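Local coordinates for protein Abbfa_003403 (PDB 4ZXH) that acts as a four-domain nonribosomal peptide synthetase, probably activating an amino acid, joining it to a carrier-bound partner and releasing the product through its thioesterase domain, at residues Q109-D114 with G390-R395; G229-F234 with Q396-L401; Q400-L405 with K420-L425. One frame throughout, in Å; residues are numbered along the deposited sequence. Where two conformers were deposited one is given.

Contact 1: residues Q109-D114 with G390-R395; sequences QLVEQD and GSFPVR. With K (potassium ion), chain D.
Phe-392, Val-394 and Arg-395 lie one after another against Val-111 and Glu-112 of a helix in the condensation domain, an example of an extended segment fixed by greasy contacts at one end and a polar clasp at the other. Just upstream, Ser-391 gives its OG to a potassium ion, whose shell is completed by the carbonyl oxygens of Glu-371, Leu-372, Leu-374 and Ile-376, so the segment is tethered before it meets the helix. Phe-392 has CG anti to the backbone N (chi1 -170°), and this brings the end of the ring up to Val-111, where CE2 lies 4.0 Å from CG2 of the valine in an oblique approach. Val-394 divides its two methyls between neighbouring helix residues: CG2 packs on Val-111 CG1 at 3.7 Å, and CG1 sits 3.8 Å from Glu-112 CG. Arg-395 closes the series through its backbone. Its N donates to Glu-112 OE2 at 3.0 Å, nearly straight at 164°, reaching the oxygen on its anti side and somewhat out of the carboxylate plane. The arginine's CB, CG and CD cross the glutamate side chain at about a right angle, while its guanidinium, turned 61° from the carboxylate plane, makes its salt bridge to Glu-398 through NE. Helix 104-115 thus rests on the sheet containing strand 387-391: Val-111 also touches Tyr-132 and Ala-142, Phe-392 meets Val-140, and Val-394 packs on Val-42 and Ala-44 of strand 40-49.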
loop_
_atom_site.group_PDB
_atom_site.type_symbol
_atom_site.label_atom_id
_atom_site.label_comp_id
_atom_site.label_asym_id
_atom_site.label_seq_id
_atom_site.Cartn_x
_atom_site.Cartn_y
_atom_site.Cartn_z
ATOM N N GLN A 109 -2.490 -29.293 14.997
ATOM C CA GLN A 109 -3.145 -28.206 14.284
ATOM C C GLN A 109 -4.243 -27.614 15.162
ATOM O O GLN A 109 -4.369 -26.390 15.272
ATOM C CB GLN A 109 -3.706 -28.665 12.932
ATOM C CG GLN A 109 -4.284 -27.475 12.146
ATOM C CD GLN A 109 -4.731 -27.786 10.717
ATOM O OE1 GLN A 109 -4.485 -28.869 10.178
ATOM N NE2 GLN A 109 -5.416 -26.823 10.106
ATOM N N LEU A 110 -5.003 -28.491 15.817
ATOM C CA LEU A 110 -6.061 -28.069 16.726
ATOM C C LEU A 110 -5.555 -27.105 17.797
ATOM O O LEU A 110 -6.107 -26.014 17.982
ATOM C CB LEU A 110 -6.698 -29.290 17.387
ATOM C CG LEU A 110 -7.843 -28.993 18.357
ATOM C CD1 LEU A 110 -8.921 -28.161 17.657
ATOM C CD2 LEU A 110 -8.430 -30.279 18.939
ATOM N N VAL A 111 -4.508 -27.522 18.497
ATOM C CA VAL A 111 -3.898 -26.714 19.540
ATOM C C VAL A 111 -3.356 -25.399 18.974
ATOM O O VAL A 111 -3.471 -24.355 19.604
ATOM C CB VAL A 111 -2.751 -27.514 20.276
ATOM C CG1 VAL A 111 -1.992 -26.632 21.281
ATOM C CG2 VAL A 111 -3.313 -28.768 20.986
ATOM N N GLU A 112 -2.772 -25.428 17.782
ATOM C CA GLU A 112 -2.343 -24.173 17.172
ATOM C C GLU A 112 -3.556 -23.263 16.941
ATOM O O GLU A 112 -3.541 -22.111 17.369
ATOM C CB GLU A 112 -1.562 -24.426 15.875
ATOM C CG GLU A 112 -0.100 -24.868 16.148
ATOM C CD GLU A 112 0.564 -25.629 14.989
ATOM O OE1 GLU A 112 -0.096 -25.838 13.942
ATOM O OE2 GLU A 112 1.752 -26.024 15.133
ATOM N N GLN A 113 -4.623 -23.773 16.322
ATOM C CA GLN A 113 -5.776 -22.913 16.072
ATOM C C GLN A 113 -6.447 -22.464 17.379
ATOM O O GLN A 113 -6.834 -21.306 17.486
ATOM C CB GLN A 113 -6.779 -23.600 15.143
ATOM C CG GLN A 113 -7.334 -22.691 14.029
ATOM C CD GLN A 113 -6.271 -22.166 13.039
ATOM O OE1 GLN A 113 -5.070 -22.464 13.144
ATOM N NE2 GLN A 113 -6.728 -21.379 12.065
ATOM N N ASP A 114 -6.537 -23.332 18.381
ATOM C CA ASP A 114 -7.135 -22.938 19.661
ATOM C C ASP A 114 -6.373 -21.823 20.377
ATOM O O ASP A 114 -6.976 -20.872 20.873
ATOM C CB ASP A 114 -7.245 -24.140 20.591
ATOM C CG ASP A 114 -8.458 -24.993 20.300
ATOM O OD1 ASP A 114 -9.127 -24.728 19.280
ATOM O OD2 ASP A 114 -8.745 -25.912 21.109
ATOM N N GLY A 390 6.456 -33.878 28.834
ATOM C CA GLY A 390 7.175 -34.181 27.607
ATOM C C GLY A 390 7.001 -33.031 26.638
ATOM O O GLY A 390 6.223 -32.118 26.916
ATOM N N SER A 391 7.720 -33.057 25.517
ATOM C CA SER A 391 7.616 -31.993 24.516
ATOM C C SER A 391 6.267 -32.000 23.850
ATOM O O SER A 391 5.649 -33.045 23.751
ATOM C CB SER A 391 8.695 -32.127 23.438
ATOM O OG SER A 391 9.982 -31.869 23.956
ATOM N N PHE A 392 5.811 -30.825 23.412
ATOM C CA PHE A 392 4.706 -30.728 22.458
ATOM C C PHE A 392 4.853 -29.428 21.642
ATOM O O PHE A 392 4.391 -28.368 22.057
ATOM C CB PHE A 392 3.353 -30.791 23.167
ATOM C CG PHE A 392 2.183 -30.926 22.224
ATOM C CD1 PHE A 392 1.714 -32.170 21.858
ATOM C CD2 PHE A 392 1.557 -29.797 21.697
ATOM C CE1 PHE A 392 0.650 -32.293 20.999
ATOM C CE2 PHE A 392 0.495 -29.907 20.828
ATOM C CZ PHE A 392 0.040 -31.148 20.470
ATOM N N PRO A 393 5.510 -29.502 20.474
ATOM C CA PRO A 393 5.745 -28.263 19.717
ATOM C C PRO A 393 4.479 -27.643 19.153
ATOM O O PRO A 393 3.575 -28.318 18.670
ATOM C CB PRO A 393 6.669 -28.713 18.588
ATOM C CG PRO A 393 7.287 -30.012 19.092
ATOM C CD PRO A 393 6.210 -30.659 19.887
ATOM N N VAL A 394 4.432 -26.325 19.216
ATOM C CA VAL A 394 3.291 -25.562 18.765
ATOM C C VAL A 394 3.765 -24.311 18.018
ATOM O O VAL A 394 4.502 -23.497 18.576
ATOM C CB VAL A 394 2.396 -25.150 19.963
ATOM C CG1 VAL A 394 1.427 -24.091 19.547
ATOM C CG2 VAL A 394 1.632 -26.336 20.475
ATOM N N ARG A 395 3.367 -24.157 16.759
ATOM C CA ARG A 395 3.563 -22.875 16.097
ATOM C C ARG A 395 2.975 -21.752 16.976
ATOM O O ARG A 395 1.850 -21.859 17.458
ATOM C CB ARG A 395 2.914 -22.871 14.719
ATOM C CG ARG A 395 3.647 -23.692 13.658
ATOM C CD ARG A 395 2.785 -23.859 12.384
ATOM N NE ARG A 395 2.338 -22.585 11.816
ATOM C CZ ARG A 395 1.503 -22.461 10.785
ATOM N NH1 ARG A 395 0.998 -23.530 10.188
ATOM N NH2 ARG A 395 1.174 -21.255 10.350
HETATM K K K D . 10.611 -29.294 22.669
#

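Contact 2: residues G229-F234 with Q396-L401; sequences GSSLVF and QQEGQL. With PNS (4'-phosphopantetheine), chain B.
Glu-398 extends its carboxylate to Ser-231 on strand 229-235, an outermost strand of the four-stranded mixed sheet in the condensation domain, and so ties the loop between strands 387-391 and 403-411 to that sheet. The polar link is a hydrogen bond from Ser-231 OG to Glu-398 OE2; its modelled length is too short to be trusted at this resolution. With CG beside the backbone N (chi1 -65°) and the chain straight beyond it, the glutamate spans the gap to the strand. Two basic groups hold the same carboxylate, Lys-116 at OE1 and Arg-395 at OE2, and they would be expected to stabilise its negative charge and offset the nearness of Gly-229 O, another acceptor, to OE1.

Close packing at the backbone makes up much of the rest. Gly-229 and Gly-399 bring their CA atoms to 4.1 Å, and Gly-399 turns the chain with a positive phi of 93°. From the side chain, Glu-398 CB rests on the glycine backbone, 3.7 Å from Gly-229 C.

The last kind of contact faces the phosphopantetheine arm of the carrier domain. Gln-400, its NE2 bonded to Ala-38 O, sets OE1 against carbon C43 of the arm, and Leu-401 CD1 lies 3.7 Å from the sulfur S44.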
loop_
_atom_site.group_PDB
_atom_site.type_symbol
_atom_site.label_atom_id
_atom_site.label_comp_id
_atom_site.label_asym_id
_atom_site.label_seq_id
_atom_site.Cartn_x
_atom_site.Cartn_y
_atom_site.Cartn_z
ATOM N N GLY A 229 1.013 -15.370 9.914
ATOM C CA GLY A 229 2.360 -15.832 9.648
ATOM C C GLY A 229 2.490 -17.338 9.651
ATOM O O GLY A 229 1.512 -18.061 9.870
ATOM N N SER A 230 3.709 -17.808 9.415
ATOM C CA SER A 230 4.017 -19.221 9.522
ATOM C C SER A 230 5.452 -19.358 9.999
ATOM O O SER A 230 6.149 -18.356 10.144
ATOM C CB SER A 230 3.806 -19.929 8.186
ATOM O OG SER A 230 4.181 -21.290 8.290
ATOM N N SER A 231 5.898 -20.588 10.240
ATOM C CA SER A 231 7.203 -20.830 10.874
ATOM C C SER A 231 7.926 -21.951 10.181
ATOM O O SER A 231 7.312 -22.955 9.852
ATOM C CB SER A 231 7.054 -21.196 12.356
ATOM O OG SER A 231 6.310 -20.232 13.082
ATOM N N LEU A 232 9.228 -21.794 9.974
ATOM C CA LEU A 232 10.042 -22.856 9.381
ATOM C C LEU A 232 11.235 -23.216 10.283
ATOM O O LEU A 232 12.179 -22.442 10.403
ATOM C CB LEU A 232 10.524 -22.435 7.994
ATOM C CG LEU A 232 11.558 -23.341 7.323
ATOM C CD1 LEU A 232 11.084 -24.761 7.270
ATOM C CD2 LEU A 232 11.854 -22.837 5.920
ATOM N N VAL A 233 11.193 -24.379 10.927
ATOM C CA VAL A 233 12.298 -24.777 11.801
ATOM C C VAL A 233 13.455 -25.390 11.002
ATOM O O VAL A 233 13.258 -26.279 10.168
ATOM C CB VAL A 233 11.816 -25.763 12.885
ATOM C CG1 VAL A 233 12.967 -26.144 13.819
ATOM C CG2 VAL A 233 10.673 -25.127 13.681
ATOM N N PHE A 234 14.662 -24.893 11.231
ATOM C CA PHE A 234 15.837 -25.434 10.552
ATOM C C PHE A 234 16.941 -25.732 11.567
ATOM O O PHE A 234 16.836 -25.333 12.724
ATOM C CB PHE A 234 16.346 -24.462 9.489
ATOM C CG PHE A 234 16.778 -23.127 10.041
ATOM C CD1 PHE A 234 15.842 -22.137 10.319
ATOM C CD2 PHE A 234 18.117 -22.863 10.292
ATOM C CE1 PHE A 234 16.236 -20.918 10.842
ATOM C CE2 PHE A 234 18.522 -21.637 10.812
ATOM C CZ PHE A 234 17.587 -20.669 11.090
ATOM N N GLN A 396 3.740 -20.696 17.222
ATOM C CA GLN A 396 3.235 -19.614 18.065
ATOM C C GLN A 396 3.934 -18.275 17.785
ATOM O O GLN A 396 5.006 -18.227 17.171
ATOM C CB GLN A 396 3.364 -19.997 19.548
ATOM C CG GLN A 396 4.756 -20.336 20.006
ATOM C CD GLN A 396 5.411 -19.147 20.664
ATOM O OE1 GLN A 396 4.885 -18.593 21.642
ATOM N NE2 GLN A 396 6.540 -18.709 20.105
ATOM N N GLN A 397 3.308 -17.197 18.249
ATOM C CA GLN A 397 3.678 -15.820 17.887
ATOM C C GLN A 397 4.047 -15.666 16.403
ATOM O O GLN A 397 5.192 -15.358 16.053
ATOM C CB GLN A 397 4.850 -15.294 18.730
ATOM C CG GLN A 397 4.911 -15.756 20.184
ATOM C CD GLN A 397 5.639 -14.814 21.138
ATOM O OE1 GLN A 397 6.219 -13.817 20.743
ATOM N NE2 GLN A 397 5.725 -15.232 22.382
ATOM N N GLU A 398 3.083 -15.868 15.523
ATOM C CA GLU A 398 3.369 -15.700 14.107
ATOM C C GLU A 398 2.755 -14.418 13.559
ATOM O O GLU A 398 1.620 -14.067 13.896
ATOM C CB GLU A 398 2.883 -16.916 13.320
ATOM C CG GLU A 398 3.641 -18.158 13.689
ATOM C CD GLU A 398 3.090 -19.412 13.047
ATOM O OE1 GLU A 398 1.854 -19.497 12.877
ATOM O OE2 GLU A 398 3.893 -20.335 12.758
ATOM N N GLY A 399 3.526 -13.713 12.735
ATOM C CA GLY A 399 3.036 -12.548 12.023
ATOM C C GLY A 399 3.266 -11.211 12.704
ATOM O O GLY A 399 2.515 -10.254 12.488
ATOM N N GLN A 400 4.296 -11.132 13.531
ATOM C CA GLN A 400 4.618 -9.868 14.165
ATOM C C GLN A 400 5.231 -8.930 13.158
ATOM O O GLN A 400 4.880 -7.751 13.106
ATOM C CB GLN A 400 5.575 -10.072 15.333
ATOM C CG GLN A 400 4.918 -10.712 16.526
ATOM C CD GLN A 400 5.924 -11.081 17.574
ATOM O OE1 GLN A 400 7.122 -10.833 17.402
ATOM N NE2 GLN A 400 5.448 -11.667 18.685
ATOM N N LEU A 401 6.142 -9.476 12.351
ATOM C CA LEU A 401 6.874 -8.709 11.354
ATOM C C LEU A 401 6.774 -9.355 9.986
ATOM O O LEU A 401 6.032 -10.311 9.810
ATOM C CB LEU A 401 8.331 -8.569 11.765
ATOM C CG LEU A 401 8.591 -7.838 13.084
ATOM C CD1 LEU A 401 10.089 -7.871 13.381
ATOM C CD2 LEU A 401 8.055 -6.397 13.021
HETATM O O23 PNS B . 2.332 4.366 15.153
HETATM P P24 PNS B . 2.393 4.682 16.624
HETATM O O25 PNS B . 2.912 6.030 17.046
HETATM O O27 PNS B . 3.364 3.558 17.254
HETATM C C28 PNS B . 3.092 2.174 17.058
HETATM C C29 PNS B . 4.126 1.359 17.813
HETATM C C30 PNS B . 4.018 1.805 19.273
HETATM C C31 PNS B . 5.516 1.662 17.253
HETATM C C32 PNS B . 3.833 -0.137 17.627
HETATM O O33 PNS B . 3.566 -0.349 16.231
HETATM C C34 PNS B . 4.993 -0.981 18.120
HETATM O O35 PNS B . 5.360 -0.968 19.294
HETATM N N36 PNS B . 5.615 -1.764 17.250
HETATM C C37 PNS B . 6.738 -2.607 17.625
HETATM C C38 PNS B . 6.349 -4.054 17.327
HETATM C C39 PNS B . 7.000 -4.965 18.323
HETATM O O40 PNS B . 7.126 -4.627 19.491
HETATM N N41 PNS B . 7.404 -6.119 17.812
HETATM C C42 PNS B . 8.057 -7.212 18.491
HETATM C C43 PNS B . 8.548 -8.047 17.326
HETATM S S44 PNS B . 10.273 -7.624 17.046
#

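Contact 3: residues Q400-L405 with K420-L425; sequences QLDITL and KYNTDL. With PNS (4'-phosphopantetheine), chain B.
Asp-402 and Leu-425 meet with the leucine methyl CD1 against the carboxylate, 3.5 Å from CG and almost equally near both oxygens. The aspartate is turned there by a chi1 of -78°, with CG beside its backbone N; His-213 and Arg-221 supply the polar partners of OD2, so the methyl touches a carboxylate already engaged. Next to this pair along the chain, an antiparallel hairpin illustrates how alternation sorts side chains. Ile-403 and Tyr-421, a non-hydrogen-bonded pair, turn to the face packed by helix 428-447, the isoleucine on Met-434 and the tyrosine on Ala-428 and Ala-431. Thr-404 and Lys-420, the hydrogen-bonded pair, turn to the other face with their CB atoms 4.1 Å apart; beyond that point the lysine chain runs extended and away. Reciprocal bonds join these two backbones, Thr-404 N to Lys-420 O and Lys-420 N to Thr-404 O, both 2.8 Å. Asn-422 N donates to Asp-402 O at 3.0 Å, and the same residue heads an Asx turn in which its OD1 accepts from Asp-424 N at 2.9 Å. The lysine ammonium, held by Glu-406 OE2 and the carbonyl oxygens of Gln-396 and Gln-397, is therefore probably kept charged despite its burial.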
loop_
_atom_site.group_PDB
_atom_site.type_symbol
_atom_site.label_atom_id
_atom_site.label_comp_id
_atom_site.label_asym_id
_atom_site.label_seq_id
_atom_site.Cartn_x
_atom_site.Cartn_y
_atom_site.Cartn_z
ATOM N N GLN A 400 4.296 -11.132 13.531
ATOM C CA GLN A 400 4.618 -9.868 14.165
ATOM C C GLN A 400 5.231 -8.930 13.158
ATOM O O GLN A 400 4.880 -7.751 13.106
ATOM C CB GLN A 400 5.575 -10.072 15.333
ATOM C CG GLN A 400 4.918 -10.712 16.526
ATOM C CD GLN A 400 5.924 -11.081 17.574
ATOM O OE1 GLN A 400 7.122 -10.833 17.402
ATOM N NE2 GLN A 400 5.448 -11.667 18.685
ATOM N N LEU A 401 6.142 -9.476 12.351
ATOM C CA LEU A 401 6.874 -8.709 11.354
ATOM C C LEU A 401 6.774 -9.355 9.986
ATOM O O LEU A 401 6.032 -10.311 9.810
ATOM C CB LEU A 401 8.331 -8.569 11.765
ATOM C CG LEU A 401 8.591 -7.838 13.084
ATOM C CD1 LEU A 401 10.089 -7.871 13.381
ATOM C CD2 LEU A 401 8.055 -6.397 13.021
ATOM N N ASP A 402 7.507 -8.820 9.013
ATOM C CA ASP A 402 7.534 -9.400 7.676
ATOM C C ASP A 402 8.317 -10.692 7.724
ATOM O O ASP A 402 7.921 -11.707 7.132
ATOM C CB ASP A 402 8.161 -8.443 6.661
ATOM C CG ASP A 402 7.218 -7.339 6.233
ATOM O OD1 ASP A 402 6.174 -7.152 6.890
ATOM O OD2 ASP A 402 7.520 -6.655 5.229
ATOM N N ILE A 403 9.433 -10.630 8.447
ATOM C CA ILE A 403 10.342 -11.750 8.666
ATOM C C ILE A 403 10.884 -11.657 10.086
ATOM O O ILE A 403 11.206 -10.558 10.554
ATOM C CB ILE A 403 11.544 -11.733 7.689
ATOM C CG1 ILE A 403 11.101 -11.801 6.244
ATOM C CG2 ILE A 403 12.430 -12.921 7.902
ATOM C CD1 ILE A 403 12.255 -11.581 5.283
ATOM N N THR A 404 10.994 -12.788 10.773
ATOM C CA THR A 404 11.728 -12.826 12.025
ATOM C C THR A 404 12.604 -14.078 12.109
ATOM O O THR A 404 12.118 -15.196 11.971
ATOM C CB THR A 404 10.802 -12.810 13.264
ATOM O OG1 THR A 404 9.992 -11.632 13.272
ATOM C CG2 THR A 404 11.633 -12.844 14.531
ATOM N N LEU A 405 13.890 -13.878 12.356
ATOM C CA LEU A 405 14.812 -14.969 12.640
ATOM C C LEU A 405 14.913 -15.214 14.152
ATOM O O LEU A 405 15.291 -14.316 14.907
ATOM C CB LEU A 405 16.193 -14.654 12.060
ATOM C CG LEU A 405 17.274 -15.702 12.239
ATOM C CD1 LEU A 405 16.845 -16.940 11.482
ATOM C CD2 LEU A 405 18.585 -15.173 11.706
ATOM N N LYS A 420 10.438 -17.153 10.961
ATOM C CA LYS A 420 9.030 -16.776 10.907
ATOM C C LYS A 420 8.832 -15.805 9.779
ATOM O O LYS A 420 9.633 -14.880 9.611
ATOM C CB LYS A 420 8.588 -16.162 12.223
ATOM C CG LYS A 420 8.646 -17.178 13.352
ATOM C CD LYS A 420 7.903 -16.651 14.500
ATOM C CE LYS A 420 7.933 -17.578 15.647
ATOM N NZ LYS A 420 7.390 -16.823 16.808
ATOM N N TYR A 421 7.776 -16.019 9.000
ATOM C CA TYR A 421 7.524 -15.218 7.805
ATOM C C TYR A 421 6.041 -14.960 7.608
ATOM O O TYR A 421 5.196 -15.815 7.888
ATOM C CB TYR A 421 8.099 -15.905 6.566
ATOM C CG TYR A 421 7.464 -17.235 6.227
ATOM C CD1 TYR A 421 7.836 -18.405 6.890
ATOM C CD2 TYR A 421 6.503 -17.332 5.232
ATOM C CE1 TYR A 421 7.245 -19.639 6.574
ATOM C CE2 TYR A 421 5.917 -18.558 4.905
ATOM C CZ TYR A 421 6.287 -19.705 5.573
ATOM O OH TYR A 421 5.691 -20.910 5.236
ATOM N N ASN A 422 5.739 -13.766 7.118
ATOM C CA ASN A 422 4.375 -13.329 6.851
ATOM C C ASN A 422 3.834 -13.997 5.579
ATOM O O ASN A 422 4.360 -13.756 4.490
ATOM C CB ASN A 422 4.388 -11.802 6.734
ATOM C CG ASN A 422 3.019 -11.196 6.555
ATOM O OD1 ASN A 422 2.148 -11.741 5.865
ATOM N ND2 ASN A 422 2.827 -10.029 7.158
ATOM N N THR A 423 2.790 -14.816 5.706
ATOM C CA THR A 423 2.276 -15.596 4.571
ATOM C C THR A 423 1.431 -14.806 3.553
ATOM O O THR A 423 0.904 -15.379 2.595
ATOM C CB THR A 423 1.420 -16.787 5.042
ATOM O OG1 THR A 423 0.327 -16.314 5.841
ATOM C CG2 THR A 423 2.240 -17.729 5.841
ATOM N N ASP A 424 1.289 -13.505 3.755
ATOM C CA ASP A 424 0.649 -12.669 2.739
ATOM C C ASP A 424 1.709 -12.055 1.823
ATOM O O ASP A 424 1.397 -11.499 0.775
ATOM C CB ASP A 424 -0.208 -11.567 3.376
ATOM C CG ASP A 424 -1.535 -12.091 3.927
ATOM O OD1 ASP A 424 -1.902 -13.254 3.656
ATOM O OD2 ASP A 424 -2.227 -11.320 4.626
ATOM N N LEU A 425 2.967 -12.182 2.219
ATOM C CA LEU A 425 4.071 -11.645 1.445
ATOM C C LEU A 425 4.929 -12.745 0.815
ATOM O O LEU A 425 5.386 -12.615 -0.325
ATOM C CB LEU A 425 4.935 -10.758 2.331
ATOM C CG LEU A 425 4.124 -9.730 3.114
ATOM C CD1 LEU A 425 5.051 -8.782 3.851
ATOM C CD2 LEU A 425 3.185 -8.974 2.196
HETATM O O23 PNS B . 2.332 4.366 15.153
HETATM P P24 PNS B . 2.393 4.682 16.624
HETATM O O25 PNS B . 2.912 6.030 17.046
HETATM O O27 PNS B . 3.364 3.558 17.254
HETATM C C28 PNS B . 3.092 2.174 17.058
HETATM C C29 PNS B . 4.126 1.359 17.813
HETATM C C30 PNS B . 4.018 1.805 19.273
HETATM C C31 PNS B . 5.516 1.662 17.253
HETATM C C32 PNS B . 3.833 -0.137 17.627
HETATM O O33 PNS B . 3.566 -0.349 16.231
HETATM C C34 PNS B . 4.993 -0.981 18.120
HETATM O O35 PNS B . 5.360 -0.968 19.294
HETATM N N36 PNS B . 5.615 -1.764 17.250
HETATM C C37 PNS B . 6.738 -2.607 17.625
HETATM C C38 PNS B . 6.349 -4.054 17.327
HETATM C C39 PNS B . 7.000 -4.965 18.323
HETATM O O40 PNS B . 7.126 -4.627 19.491
HETATM N N41 PNS B . 7.404 -6.119 17.812
HETATM C C42 PNS B . 8.057 -7.212 18.491
HETATM C C43 PNS B . 8.548 -8.047 17.326
HETATM S S44 PNS B . 10.273 -7.624 17.046
#

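All three contacts follow the chain as it leaves the sheet of strand 387-391 and enters that of strands 403-411 and 414-422, passing between parts of the condensation domain. Contacts 1 and 2 have centres about 13 Å apart and meet where Arg-395 NH2 lies 3.2 Å from Gly-229 O. Contacts 2 and 3 are closer, with centres about 6 Å apart. They share Gln-400 and Leu-401, and Lys-420 NZ reaches back 2.8 Å to Gln-396 O. Gln-400 and Leu-401 line the phosphopantetheine pocket, whereas contact 1 itself holds Ser-391 of the potassium site, its centre about 19 Å from that of contact 3.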